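Local coordinates for erythrocyte membrane protein 1 (Plasmodium falciparum, PDB 2XU0) that probably binds host cell surface receptors, this piece being the N-terminal segment and first Duffy-binding-like domain of a parasite adhesin linked to rosetting, at residues A129-P133 against R134-I138; S427-D430 against K431-L435. The protein carries 10 engineered substitutions. One frame throughout, in Å; residues are numbered along the deposited sequence.

Contact 1. Residues A129-P133 against R134-I138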
# COMPACT_ATOMS: atom_id res chain seq x y z
N ALA A 129 2.43 13.10 1.25
CA ALA A 129 1.93 11.75 0.97
C ALA A 129 3.14 10.98 0.36
O ALA A 129 4.02 11.61 -0.25
CB ALA A 129 0.78 11.82 -0.03
N CYS A 130 3.23 9.65 0.62
CA CYS A 130 4.34 8.81 0.11
C CYS A 130 3.81 7.81 -0.87
O CYS A 130 3.10 6.90 -0.47
CB CYS A 130 5.10 8.12 1.25
SG CYS A 130 6.08 9.25 2.28
N ALA A 131 4.16 7.97 -2.14
CA ALA A 131 3.74 7.00 -3.17
C ALA A 131 4.56 5.74 -2.95
O ALA A 131 5.78 5.83 -2.89
CB ALA A 131 3.97 7.56 -4.57
N PRO A 132 3.90 4.59 -2.67
CA PRO A 132 4.67 3.35 -2.42
C PRO A 132 5.31 2.82 -3.70
O PRO A 132 4.82 3.10 -4.80
CB PRO A 132 3.61 2.38 -1.87
CG PRO A 132 2.34 2.85 -2.40
CD PRO A 132 2.45 4.32 -2.71
N PRO A 133 6.41 2.05 -3.60
CA PRO A 133 7.04 1.49 -4.83
C PRO A 133 6.08 0.68 -5.71
O PRO A 133 6.19 0.77 -6.93
CB PRO A 133 8.23 0.67 -4.29
CG PRO A 133 8.01 0.54 -2.87
CD PRO A 133 7.15 1.66 -2.38
N ARG A 134 5.03 0.02 -5.10
CA ARG A 134 4.01 -0.69 -5.88
C ARG A 134 3.30 0.32 -6.81
O ARG A 134 3.04 -0.00 -7.95
CB ARG A 134 3.02 -1.45 -4.97
CG ARG A 134 1.98 -2.34 -5.70
CD ARG A 134 0.67 -2.53 -4.92
NE ARG A 134 0.33 -1.33 -4.15
CZ ARG A 134 -0.27 -0.26 -4.64
NH1 ARG A 134 -0.72 -0.26 -5.89
NH2 ARG A 134 -0.45 0.81 -3.89
N ARG A 135 3.03 1.55 -6.33
CA ARG A 135 2.37 2.56 -7.16
C ARG A 135 3.32 3.13 -8.19
O ARG A 135 2.91 3.31 -9.33
CB ARG A 135 1.74 3.72 -6.30
CG ARG A 135 1.28 4.96 -7.10
CD ARG A 135 0.04 4.68 -7.96
NE ARG A 135 -0.28 5.77 -8.89
CZ ARG A 135 0.22 5.90 -10.13
NH1 ARG A 135 1.10 5.02 -10.59
NH2 ARG A 135 -0.17 6.90 -10.90
N ARG A 136 4.51 3.55 -7.76
CA ARG A 136 5.51 4.19 -8.63
C ARG A 136 5.71 3.47 -9.98
O ARG A 136 5.74 4.10 -11.04
CB ARG A 136 6.86 4.26 -7.90
CG ARG A 136 6.92 5.27 -6.76
CD ARG A 136 8.31 5.28 -6.16
NE ARG A 136 9.19 6.13 -6.96
CZ ARG A 136 10.41 6.50 -6.59
NH1 ARG A 136 10.92 6.08 -5.43
NH2 ARG A 136 11.14 7.29 -7.36
N HIS A 137 5.78 2.14 -9.94
CA HIS A 137 6.05 1.34 -11.13
C HIS A 137 4.86 0.58 -11.69
O HIS A 137 5.04 -0.35 -12.46
CB HIS A 137 7.26 0.44 -10.88
CG HIS A 137 8.35 1.11 -10.11
ND1 HIS A 137 9.04 2.20 -10.63
CD2 HIS A 137 8.83 0.82 -8.88
CE1 HIS A 137 9.92 2.53 -9.70
NE2 HIS A 137 9.84 1.73 -8.64
N ILE A 138 3.63 1.02 -11.35
CA ILE A 138 2.37 0.43 -11.82
C ILE A 138 2.35 0.25 -13.36
O ILE A 138 2.86 1.12 -14.09
CB ILE A 138 1.14 1.21 -11.26
CG1 ILE A 138 0.07 0.26 -10.71
CG2 ILE A 138 0.54 2.23 -12.29
CD1 ILE A 138 -1.05 0.92 -9.88

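Contact 2. Residues S427-D430 against K431-L435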
# COMPACT_ATOMS: atom_id res chain seq x y z
N SER A 427 -10.08 11.12 14.67
CA SER A 427 -9.71 12.52 14.39
C SER A 427 -8.34 12.83 15.05
O SER A 427 -7.60 13.69 14.59
CB SER A 427 -10.76 13.49 14.91
OG SER A 427 -11.67 13.82 13.88
N THR A 428 -8.03 12.09 16.12
CA THR A 428 -6.77 12.13 16.87
C THR A 428 -5.77 11.29 16.07
O THR A 428 -6.10 10.17 15.69
CB THR A 428 -7.00 11.52 18.27
OG1 THR A 428 -8.23 11.98 18.83
CG2 THR A 428 -5.86 11.80 19.23
N ILE A 429 -4.57 11.84 15.78
CA ILE A 429 -3.53 11.11 15.05
C ILE A 429 -3.12 9.87 15.85
O ILE A 429 -2.93 8.82 15.27
CB ILE A 429 -2.32 12.00 14.59
CG1 ILE A 429 -1.15 11.18 13.95
CG2 ILE A 429 -1.79 12.87 15.70
CD1 ILE A 429 -1.42 10.43 12.61
N ASP A 430 -3.08 10.00 17.19
CA ASP A 430 -2.75 8.94 18.13
C ASP A 430 -3.68 7.73 17.93
O ASP A 430 -3.18 6.62 17.88
CB ASP A 430 -2.81 9.44 19.58
CG ASP A 430 -2.11 10.77 19.85
OD1 ASP A 430 -2.46 11.79 19.18
OD2 ASP A 430 -1.27 10.82 20.77
N LYS A 431 -5.02 7.95 17.77
CA LYS A 431 -5.96 6.84 17.55
C LYS A 431 -5.74 6.18 16.18
O LYS A 431 -5.86 4.97 16.06
CB LYS A 431 -7.43 7.25 17.76
CG LYS A 431 -7.70 7.92 19.10
CD LYS A 431 -7.59 6.97 20.31
CE LYS A 431 -7.41 7.74 21.60
NZ LYS A 431 -7.57 6.87 22.79
N PHE A 432 -5.41 6.98 15.15
CA PHE A 432 -5.13 6.45 13.83
C PHE A 432 -3.81 5.66 13.83
O PHE A 432 -3.71 4.65 13.13
CB PHE A 432 -5.18 7.54 12.72
CG PHE A 432 -4.93 6.95 11.35
CD1 PHE A 432 -5.96 6.36 10.63
CD2 PHE A 432 -3.64 6.94 10.81
CE1 PHE A 432 -5.71 5.73 9.41
CE2 PHE A 432 -3.40 6.32 9.58
CZ PHE A 432 -4.43 5.73 8.88
N LEU A 433 -2.80 6.11 14.62
CA LEU A 433 -1.52 5.42 14.72
C LEU A 433 -1.64 4.03 15.38
O LEU A 433 -0.92 3.12 14.97
CB LEU A 433 -0.39 6.27 15.37
CG LEU A 433 0.10 7.50 14.57
CD1 LEU A 433 1.15 8.30 15.36
CD2 LEU A 433 0.69 7.10 13.24
N ASN A 434 -2.61 3.87 16.30
CA ASN A 434 -2.94 2.59 16.95
C ASN A 434 -3.42 1.60 15.90
O ASN A 434 -3.10 0.43 16.01
CB ASN A 434 -4.08 2.75 18.00
CG ASN A 434 -3.78 3.59 19.22
OD1 ASN A 434 -4.70 4.13 19.85
ND2 ASN A 434 -2.52 3.67 19.62
N LEU A 435 -4.16 2.06 14.88
CA LEU A 435 -4.62 1.19 13.78
C LEU A 435 -3.41 0.66 12.99
O LEU A 435 -3.41 -0.52 12.58
CB LEU A 435 -5.57 1.96 12.84
CG LEU A 435 -6.85 2.56 13.43
CD1 LEU A 435 -7.75 3.14 12.33
CD2 LEU A 435 -7.60 1.57 14.35

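Contact 1. Residues A129-P133 against R134-I138
Ala131 and Pro132 meet the side chains of Arg135 and Arg136 where an extended loop turns into the single-turn helix 133-136 of the Duffy-binding domain, with Pro132 at the N-cap. Upstream, Cys130 is tied to Cys113 by a disulfide. Ala131 CB lies 4.3 Å from Arg136 CG, and Ala131 also touches Trp315 of helix 311-338. The ring of Pro132 makes two van der Waals contacts. The side chains of Pro132 and Arg134 lie side by side, Pro132 CG 3.8 Å from Arg134 NH2, while Pro132 CD touches Arg135 CB at 3.7 Å. The Arg134 chain leaves with CG anti to the backbone N (chi1 -175°) and bends at chi3, which carries its guanidinium back alongside the proline. There it is gripped by salt bridges to Asp198 and Glu318 and by a hydrogen bond to Ser195, so one arginine ties this turn to helices 186-204 and 311-338. Arg135 heads elsewhere and pairs with Asp207. The carbonyl of Pro132 accepts the helix-opening bonds: Arg136 N reaches Pro132 O at 3.0 Å with a nearly straight N-H angle of 169°, and Arg135 N adds a weak, bent bond to the same oxygen. The Arg136 guanidinium bonds to the Glu110 carbonyl and a bound glycerol, probably from the crystallisation liquor. Pro133 begins the helix, its ring nitrogen needing no acceptor there. Its carbonyl takes a weak bond from His137 N at 3.3 Å, and the imidazole approaches the same oxygen obliquely, His137 CD2 lying 3.3 Å from Pro133 O.

Contact 2. Residues S427-D430 against K431-L435
This is a local contact within the first turns of helix 429-437, in the C-terminal subdomain of the Duffy-binding-like domain, where backbone bonds and i to i+4 apolar packing start a short amphipathic helix. Thr428 holds the N-cap position, but its side chain makes no capping bond. Its carbonyl is used instead: Thr428 O receives weak bonds from Lys431 N and from Phe432 N, the latter at 3.3 Å. Thr428 and Lys431 lie side by side on the exposed flank, with Thr428 CB 3.8 Å from Lys431 CG. One residue on, the helical pattern is firmer, since Leu433 N donates to Ile429 O at 2.8 Å. The side chains of Ile429 and Leu433 cross obliquely. Ile429 sends CG1 anti to its own nitrogen (chi1 174°) and then turns at chi2, bringing CD1 to 3.8 Å from Leu433 CG. The next bond runs from Asn434 N to Asp430 O at 3.2 Å, and the Asn434 amide carbon CG lies 3.4 Å from that same oxygen. On the inner face, Ile429 and Leu433 pack on Asn395, Tyr398 and Phe391 of the long helix 371-407, the Phe432 ring stacks with Tyr398, and Leu435 reaches Ala22 and Val25 of helix 22-39.

How the contacts relate
Both contacts are helix starts, with a carbonyl at the N-cap position receiving the first backbone bonds, yet their settings differ. Contact 1 lies nearer the middle of the chain, its centre about 8 Å from the chain's centre, and most of its touching residues are buried; two of its arginines meet acidic partners on surrounding elements, and a disulfide secures the incoming loop. Contact 2, about 18 Å out, has a solvent-facing polar flank and an apolar underside, so its links to helix 371-407 rest largely on hydrophobic and aromatic packing. They adjoin different helices, contact 1 helices 186-204 and 311-338, contact 2 helices 371-407 and 22-39. The centres of contacts 1 and 2 lie about 23 Å apart.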